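Local coordinates for succinylglutamate desuccinylase/aspartoacylase (Shewanella frigidimarina, PDB 3LWU), which binds zinc and probably acts as a hydrolase on ester bonds, at residues K22-V28 with V41-M47; R151-V155 with H183-I187. All blocks are in the same frame, centred on the assembly; numbering follows the deposited sequence.

Contact 1: residues K22-V28 with V41-M47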
ATOM      1  N   LYS A  22     -17.710  -4.969 -36.752  1.00 25.92           N
ATOM      2  CA  LYS A  22     -18.660  -3.858 -37.006  1.00 25.77           C
ATOM      3  C   LYS A  22     -18.384  -2.660 -36.105  1.00 24.84           C
ATOM      4  O   LYS A  22     -18.810  -1.568 -36.405  1.00 24.23           O
ATOM      5  CB  LYS A  22     -20.124  -4.285 -36.752  1.00 25.40           C
ATOM      6  CG  LYS A  22     -20.622  -5.345 -37.662  1.00 26.92           C
ATOM      7  CD  LYS A  22     -22.144  -5.511 -37.642  1.00 26.17           C
ATOM      8  CE  LYS A  22     -22.663  -6.055 -36.336  1.00 25.71           C
ATOM      9  NZ  LYS A  22     -23.875  -6.899 -36.566  1.00 23.43           N
ATOM     10  N   ALA A  23     -17.686  -2.887 -34.998  1.00 24.72           N
ATOM     11  CA  ALA A  23     -17.425  -1.842 -34.002  1.00 24.88           C
ATOM     12  C   ALA A  23     -16.514  -0.728 -34.537  1.00 24.63           C
ATOM     13  O   ALA A  23     -15.507  -1.010 -35.180  1.00 25.02           O
ATOM     14  CB  ALA A  23     -16.806  -2.460 -32.747  1.00 23.88           C
ATOM     15  N   ILE A  24     -16.891   0.521 -34.286  1.00 24.52           N
ATOM     16  CA  ILE A  24     -15.979   1.655 -34.451  1.00 24.45           C
ATOM     17  C   ILE A  24     -15.278   1.873 -33.093  1.00 23.63           C
ATOM     18  O   ILE A  24     -15.956   2.015 -32.066  1.00 22.18           O
ATOM     19  CB  ILE A  24     -16.735   2.951 -34.816  1.00 24.92           C
ATOM     20  CG1 ILE A  24     -17.619   2.781 -36.086  1.00 27.41           C
ATOM     21  CG2 ILE A  24     -15.747   4.104 -34.939  1.00 25.09           C
ATOM     22  CD1 ILE A  24     -17.063   1.836 -37.156  1.00 31.17           C
ATOM     23  N   GLN A  25     -13.941   1.876 -33.102  1.00 23.13           N
ATOM     24  CA  GLN A  25     -13.112   2.026 -31.883  1.00 22.82           C
ATOM     25  C   GLN A  25     -12.631   3.464 -31.701  1.00 22.28           C
ATOM     26  O   GLN A  25     -12.119   4.041 -32.625  1.00 22.01           O
ATOM     27  CB  GLN A  25     -11.895   1.112 -31.936  1.00 23.40           C
ATOM     28  CG  GLN A  25     -11.008   1.201 -30.674  1.00 24.26           C
ATOM     29  CD  GLN A  25     -10.052   0.021 -30.519  1.00 26.81           C
ATOM     30  OE1 GLN A  25     -10.020  -0.871 -31.353  1.00 28.38           O
ATOM     31  NE2 GLN A  25      -9.300  -0.002 -29.418  1.00 26.75           N
ATOM     32  N   SER A  26     -12.824   4.051 -30.522  1.00 21.48           N
ATOM     33  CA  SER A  26     -12.238   5.353 -30.221  1.00 22.14           C
ATOM     34  C   SER A  26     -11.678   5.310 -28.812  1.00 22.42           C
ATOM     35  O   SER A  26     -11.570   4.222 -28.215  1.00 20.46           O
ATOM     36  CB  SER A  26     -13.268   6.482 -30.370  1.00 22.01           C
ATOM     37  OG  SER A  26     -14.409   6.190 -29.591  1.00 24.30           O
ATOM     38  N   SER A  27     -11.306   6.477 -28.276  1.00 22.51           N
ATOM     39  CA  SER A  27     -10.854   6.515 -26.899  1.00 22.90           C
ATOM     40  C   SER A  27     -11.162   7.840 -26.225  1.00 22.00           C
ATOM     41  O   SER A  27     -11.355   8.829 -26.892  1.00 22.92           O
ATOM     42  CB  SER A  27      -9.382   6.115 -26.808  1.00 23.42           C
ATOM     43  OG  SER A  27      -8.530   7.163 -27.146  1.00 24.29           O
ATOM     44  N   VAL A  28     -11.297   7.821 -24.907  1.00 20.41           N
ATOM     45  CA  VAL A  28     -11.652   9.001 -24.144  1.00 20.04           C
ATOM     46  C   VAL A  28     -10.630   9.207 -23.034  1.00 19.07           C
ATOM     47  O   VAL A  28     -10.264   8.241 -22.327  1.00 18.56           O
ATOM     48  CB  VAL A  28     -13.025   8.851 -23.514  1.00 19.85           C
ATOM     49  CG1 VAL A  28     -13.268   9.976 -22.529  1.00 23.57           C
ATOM     50  CG2 VAL A  28     -14.092   8.924 -24.604  1.00 22.27           C
ATOM     51  N   VAL A  41      -9.564   5.489 -21.767  1.00 16.31           N
ATOM     52  CA  VAL A  41     -10.513   4.389 -21.791  1.00 16.25           C
ATOM     53  C   VAL A  41     -10.871   4.125 -23.235  1.00 17.88           C
ATOM     54  O   VAL A  41     -11.207   5.062 -23.950  1.00 19.04           O
ATOM     55  CB  VAL A  41     -11.782   4.750 -21.020  1.00 16.73           C
ATOM     56  CG1 VAL A  41     -12.842   3.667 -21.164  1.00 14.48           C
ATOM     57  CG2 VAL A  41     -11.428   5.023 -19.539  1.00 14.20           C
ATOM     58  N   PRO A  42     -10.796   2.852 -23.681  1.00 17.98           N
ATOM     59  CA  PRO A  42     -11.177   2.490 -25.038  1.00 17.89           C
ATOM     60  C   PRO A  42     -12.704   2.385 -25.143  1.00 18.31           C
ATOM     61  O   PRO A  42     -13.340   1.877 -24.245  1.00 18.82           O
ATOM     62  CB  PRO A  42     -10.518   1.128 -25.237  1.00 18.17           C
ATOM     63  CG  PRO A  42     -10.389   0.544 -23.871  1.00 17.75           C
ATOM     64  CD  PRO A  42     -10.267   1.705 -22.922  1.00 18.25           C
ATOM     65  N   ILE A  43     -13.255   2.910 -26.227  1.00 18.07           N
ATOM     66  CA  ILE A  43     -14.676   2.951 -26.489  1.00 18.72           C
ATOM     67  C   ILE A  43     -14.927   2.232 -27.827  1.00 18.28           C
ATOM     68  O   ILE A  43     -14.240   2.476 -28.836  1.00 18.04           O
ATOM     69  CB  ILE A  43     -15.207   4.428 -26.522  1.00 18.82           C
ATOM     70  CG1 ILE A  43     -14.876   5.167 -25.188  1.00 18.10           C
ATOM     71  CG2 ILE A  43     -16.693   4.501 -26.823  1.00 18.36           C
ATOM     72  CD1 ILE A  43     -15.583   4.635 -23.962  1.00 17.92           C
ATOM     73  N   TYR A  44     -15.914   1.327 -27.805  1.00 17.39           N
ATOM     74  CA  TYR A  44     -16.346   0.566 -28.953  1.00 16.93           C
ATOM     75  C   TYR A  44     -17.809   0.893 -29.139  1.00 17.53           C
ATOM     76  O   TYR A  44     -18.592   0.877 -28.182  1.00 15.98           O
ATOM     77  CB  TYR A  44     -16.200  -0.947 -28.694  1.00 16.73           C
ATOM     78  CG  TYR A  44     -14.776  -1.387 -28.503  1.00 15.71           C
ATOM     79  CD1 TYR A  44     -13.939  -1.568 -29.585  1.00 17.18           C
ATOM     80  CD2 TYR A  44     -14.243  -1.573 -27.233  1.00 14.92           C
ATOM     81  CE1 TYR A  44     -12.586  -1.976 -29.415  1.00 18.08           C
ATOM     82  CE2 TYR A  44     -12.883  -1.959 -27.054  1.00 17.77           C
ATOM     83  CZ  TYR A  44     -12.077  -2.161 -28.159  1.00 15.83           C
ATOM     84  OH  TYR A  44     -10.776  -2.582 -28.010  1.00 22.56           O
ATOM     85  N   SER A  45     -18.178   1.170 -30.372  1.00 18.09           N
ATOM     86  CA  SER A  45     -19.541   1.535 -30.681  1.00 19.55           C
ATOM     87  C   SER A  45     -20.106   0.673 -31.812  1.00 19.15           C
ATOM     88  O   SER A  45     -19.515   0.611 -32.881  1.00 19.38           O
ATOM     89  CB  SER A  45     -19.589   3.027 -31.042  1.00 20.21           C
ATOM     90  OG  SER A  45     -20.879   3.351 -31.518  1.00 24.79           O
ATOM     91  N   PHE A  46     -21.218  -0.026 -31.551  1.00 18.76           N
ATOM     92  CA  PHE A  46     -21.965  -0.698 -32.602  1.00 18.67           C
ATOM     93  C   PHE A  46     -23.131   0.209 -32.962  1.00 19.33           C
ATOM     94  O   PHE A  46     -24.056   0.391 -32.176  1.00 19.77           O
ATOM     95  CB  PHE A  46     -22.491  -2.071 -32.138  1.00 19.27           C
ATOM     96  CG  PHE A  46     -21.414  -3.158 -32.008  1.00 17.28           C
ATOM     97  CD1 PHE A  46     -20.621  -3.234 -30.905  1.00 19.21           C
ATOM     98  CD2 PHE A  46     -21.236  -4.099 -32.996  1.00 17.89           C
ATOM     99  CE1 PHE A  46     -19.636  -4.209 -30.812  1.00 20.26           C
ATOM    100  CE2 PHE A  46     -20.299  -5.075 -32.902  1.00 16.03           C
ATOM    101  CZ  PHE A  46     -19.486  -5.130 -31.814  1.00 17.97           C
HETATM  102  N   MSE A  47     -23.083   0.801 -34.138  1.00 19.93           N
HETATM  103  CA  MSE A  47     -24.117   1.755 -34.571  1.00 20.83           C
HETATM  104  C   MSE A  47     -25.411   1.054 -34.764  1.00 20.29           C
HETATM  105  O   MSE A  47     -25.426   0.039 -35.414  1.00 18.94           O
HETATM  106  CB  MSE A  47     -23.825   2.274 -35.951  1.00 21.67           C
HETATM  107  CG  MSE A  47     -23.037   3.518 -36.020  1.00 27.68           C
HETATM  108 SE   MSE A  47     -23.079   3.939 -37.947  0.75 36.33          SE
HETATM  109  CE  MSE A  47     -21.140   4.342 -37.876  1.00 30.11           C
TER
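Ile-24 with Ser-45, Ser-26 with Ile-43, and Val-28 with Val-41 pair 22-28 with 41-47 by six backbone hydrogen bonds, part of an antiparallel hairpin whose short strand axes lie at 148°. In the non-hydrogen-bonded pairs between them, CA-H groups turn toward carbonyls, as Gln-25 CA does toward Ile-43 O at 3.3 Å. Gln-25 and Tyr-44 share one face of the sheet with Ser-27 and Pro-42. Gln-25, with CG anti to the backbone N (chi1 -179°) and its chain extended, runs alongside the tyrosine ring in the same direction, amide and ring planes 49° apart, and its CD lies 3.4 Å from Tyr-44 CE1. Although Gln-25 NE2 comes close to Tyr-44 OH, the angle is too poor for a hydrogen bond. Both polar ends bond instead to a second subunit: the amide to Asp-344 O, the hydroxyl to Ile-343 O and Tyr-346 N there. Next along, Ala-23 CB sits over one face of the Phe-46 ring, 4.1 Å from its centroid and toward the rim, a CH-pi contact, while Lys-22 CB approaches Phe-46 CD2 at 3.9 Å. On the sheet face opposite Gln-25 and Tyr-44, Val-28 CG2 touches Ile-43 CG1 at 3.9 Å and Ser-26 OG rests 3.6 Å from Ile-43 CB. Between these segments the hydrogen bonds are all backbone ones, while the ends of Gln-25 and Tyr-44 bond across a subunit interface.

Contact 2: residues R151-V155 with H183-I187; sequences RSMLV and HQADI
Arg-151 reaches from its helix to the backbone of 183-187 and meets two carbonyls there. Its NE donates to His-183 O at 3.0 Å, in the carbonyl plane but with a bent N-H...O angle of 138°; its NH2 donates to Ala-185 O at 3.3 Å from above that carbonyl's plane. The chain leaves CA extended (chi1 168°), and a bend at chi3 turns the guanidinium toward these oxygens. Asp-186 OD1, 3.5 Å from Arg-151 NH2, adds a salt bridge of charges alone, since the oxygen lies well out of the guanidinium plane. With an alanine at Arg-151, the carbonyls of His-183 and Ala-185 would probably lose these donors, and Asp-186 its counter-charge from the helix. In the catalytic domain this joins helix 143-160 to the loop that leads from helix 170-182 into strand 187-194. One turn on, Leu-154 CB lies over the centre of the His-183 ring, 3.8 Å from its centroid, a CH-pi contact. Val-155 CG2 packs against His-183 CB at 3.8 Å and against Gln-184 NE2 at 3.7 Å, the glutamine crossing it at about a right angle. Farther out, Gln-179 NE2 hydrogen-bonds with His-183 NE2 and the ring of His-127 meets that of His-183. Asp-186 OD2 accepts from the backbone N of Ser-55, while Trp-238 of helix 230-247 packs on both Arg-151 and Leu-154.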
ATOM      1  N   ARG A 151     -32.397  15.027 -21.266  1.00 21.97           N
ATOM      2  CA  ARG A 151     -31.134  14.335 -21.491  1.00 23.12           C
ATOM      3  C   ARG A 151     -30.025  15.317 -21.860  1.00 23.18           C
ATOM      4  O   ARG A 151     -28.899  15.191 -21.351  1.00 22.65           O
ATOM      5  CB  ARG A 151     -31.267  13.234 -22.567  1.00 23.83           C
ATOM      6  CG  ARG A 151     -29.967  12.658 -23.080  1.00 25.11           C
ATOM      7  CD  ARG A 151     -30.210  11.427 -23.977  1.00 29.65           C
ATOM      8  NE  ARG A 151     -30.609  10.243 -23.191  1.00 33.54           N
ATOM      9  CZ  ARG A 151     -31.859   9.767 -23.084  1.00 35.85           C
ATOM     10  NH1 ARG A 151     -32.863  10.343 -23.724  1.00 34.49           N
ATOM     11  NH2 ARG A 151     -32.108   8.693 -22.328  1.00 38.03           N
ATOM     12  N   SER A 152     -30.319  16.277 -22.739  1.00 23.09           N
ATOM     13  CA  SER A 152     -29.323  17.322 -23.061  1.00 23.79           C
ATOM     14  C   SER A 152     -28.837  18.049 -21.826  1.00 23.35           C
ATOM     15  O   SER A 152     -27.655  18.364 -21.739  1.00 23.50           O
ATOM     16  CB  SER A 152     -29.865  18.378 -23.999  1.00 23.63           C
ATOM     17  OG  SER A 152     -30.400  17.747 -25.132  1.00 27.28           O
HETATM   18  N   MSE A 153     -29.754  18.329 -20.901  1.00 23.22           N
HETATM   19  CA  MSE A 153     -29.415  19.045 -19.681  1.00 23.19           C
HETATM   20  C   MSE A 153     -28.529  18.192 -18.800  1.00 22.89           C
HETATM   21  O   MSE A 153     -27.538  18.700 -18.267  1.00 22.83           O
HETATM   22  CB  MSE A 153     -30.661  19.472 -18.905  1.00 23.52           C
HETATM   23  CG  MSE A 153     -30.333  20.154 -17.576  1.00 24.48           C
HETATM   24 SE   MSE A 153     -30.293  18.948 -16.073  0.75 27.37          SE
HETATM   25  CE  MSE A 153     -32.183  18.368 -16.122  1.00 27.74           C
ATOM     26  N   LEU A 154     -28.877  16.906 -18.638  1.00 22.11           N
ATOM     27  CA  LEU A 154     -28.050  15.993 -17.837  1.00 21.43           C
ATOM     28  C   LEU A 154     -26.627  15.875 -18.416  1.00 21.38           C
ATOM     29  O   LEU A 154     -25.667  15.939 -17.645  1.00 20.33           O
ATOM     30  CB  LEU A 154     -28.694  14.597 -17.642  1.00 21.05           C
ATOM     31  CG  LEU A 154     -30.040  14.534 -16.870  1.00 20.53           C
ATOM     32  CD1 LEU A 154     -30.688  13.163 -16.928  1.00 17.54           C
ATOM     33  CD2 LEU A 154     -29.913  14.972 -15.407  1.00 17.91           C
ATOM     34  N   VAL A 155     -26.487  15.749 -19.737  1.00 21.07           N
ATOM     35  CA  VAL A 155     -25.164  15.712 -20.351  1.00 22.14           C
ATOM     36  C   VAL A 155     -24.387  17.029 -20.123  1.00 23.21           C
ATOM     37  O   VAL A 155     -23.283  17.010 -19.631  1.00 23.30           O
ATOM     38  CB  VAL A 155     -25.220  15.314 -21.846  1.00 22.74           C
ATOM     39  CG1 VAL A 155     -23.812  15.242 -22.459  1.00 21.50           C
ATOM     40  CG2 VAL A 155     -25.925  13.958 -22.013  1.00 21.50           C
ATOM     41  N   HIS A 183     -25.283   9.095 -19.651  1.00 17.35           N
ATOM     42  CA  HIS A 183     -26.486   9.928 -19.757  1.00 17.10           C
ATOM     43  C   HIS A 183     -27.099   9.946 -21.176  1.00 17.40           C
ATOM     44  O   HIS A 183     -28.274  10.221 -21.317  1.00 16.42           O
ATOM     45  CB  HIS A 183     -26.206  11.365 -19.297  1.00 16.80           C
ATOM     46  CG  HIS A 183     -26.308  11.572 -17.816  1.00 16.94           C
ATOM     47  ND1 HIS A 183     -27.325  11.045 -17.052  1.00 16.95           N
ATOM     48  CD2 HIS A 183     -25.524  12.282 -16.957  1.00 18.87           C
ATOM     49  CE1 HIS A 183     -27.151  11.396 -15.786  1.00 19.06           C
ATOM     50  NE2 HIS A 183     -26.077  12.165 -15.703  1.00 16.04           N
ATOM     51  N   GLN A 184     -26.287   9.669 -22.195  1.00 17.83           N
ATOM     52  CA  GLN A 184     -26.723   9.666 -23.562  1.00 18.56           C
ATOM     53  C   GLN A 184     -27.567   8.447 -23.866  1.00 17.98           C
ATOM     54  O   GLN A 184     -28.287   8.477 -24.844  1.00 17.65           O
ATOM     55  CB  GLN A 184     -25.529   9.658 -24.545  1.00 19.95           C
ATOM     56  CG  GLN A 184     -24.713  10.972 -24.648  1.00 23.00           C
ATOM     57  CD  GLN A 184     -25.491  12.117 -25.329  1.00 30.02           C
ATOM     58  OE1 GLN A 184     -26.675  11.981 -25.711  1.00 31.40           O
ATOM     59  NE2 GLN A 184     -24.822  13.256 -25.475  1.00 32.55           N
ATOM     60  N   ALA A 185     -27.475   7.393 -23.051  1.00 17.04           N
ATOM     61  CA  ALA A 185     -28.092   6.101 -23.353  1.00 17.51           C
ATOM     62  C   ALA A 185     -29.469   5.894 -22.683  1.00 17.56           C
ATOM     63  O   ALA A 185     -29.760   6.483 -21.652  1.00 18.48           O
ATOM     64  CB  ALA A 185     -27.172   4.989 -22.974  1.00 15.74           C
ATOM     65  N   ASP A 186     -30.288   5.027 -23.259  1.00 17.53           N
ATOM     66  CA  ASP A 186     -31.589   4.673 -22.662  1.00 17.57           C
ATOM     67  C   ASP A 186     -31.454   3.577 -21.606  1.00 16.60           C
ATOM     68  O   ASP A 186     -32.326   3.409 -20.729  1.00 16.71           O
ATOM     69  CB  ASP A 186     -32.544   4.185 -23.754  1.00 18.25           C
ATOM     70  CG  ASP A 186     -32.877   5.271 -24.757  1.00 20.26           C
ATOM     71  OD1 ASP A 186     -33.544   6.246 -24.355  1.00 27.53           O
ATOM     72  OD2 ASP A 186     -32.468   5.169 -25.938  1.00 20.94           O
ATOM     73  N   ILE A 187     -30.380   2.812 -21.730  1.00 14.87           N
ATOM     74  CA  ILE A 187     -30.116   1.648 -20.918  1.00 14.51           C
ATOM     75  C   ILE A 187     -28.661   1.710 -20.530  1.00 14.29           C
ATOM     76  O   ILE A 187     -27.799   1.867 -21.401  1.00 13.49           O
ATOM     77  CB  ILE A 187     -30.338   0.340 -21.716  1.00 14.61           C
ATOM     78  CG1 ILE A 187     -31.820   0.184 -22.073  1.00 14.01           C
ATOM     79  CG2 ILE A 187     -29.874  -0.870 -20.894  1.00 12.48           C
ATOM     80  CD1 ILE A 187     -32.076  -0.694 -23.340  1.00 13.21           C
TER

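How the contacts relate
From the N terminus, the chain enters contact 1 almost at once: strand 24-32 turns back into strand 38-46, and the pairing of 22-28 with 41-47 closes that hairpin across 12 intervening residues. Strand 38-46 then pairs with strand 89-92, which ties the hairpin to the strands beyond it. Much later, contact 2 closes a longer excursion of 27 residues, bringing 183-187 back to helix 143-160 after helix 170-182. The two neither nest nor cross; they follow in series. The centres of contact 1 and contact 2 are about 18 Å apart, and the nearest atoms of contact 1 and contact 2 about 10 Å apart. Strands 89-92, 56-60 and 187-194 pair in succession, linking the hairpin to the strand that begins at the end of 183-187.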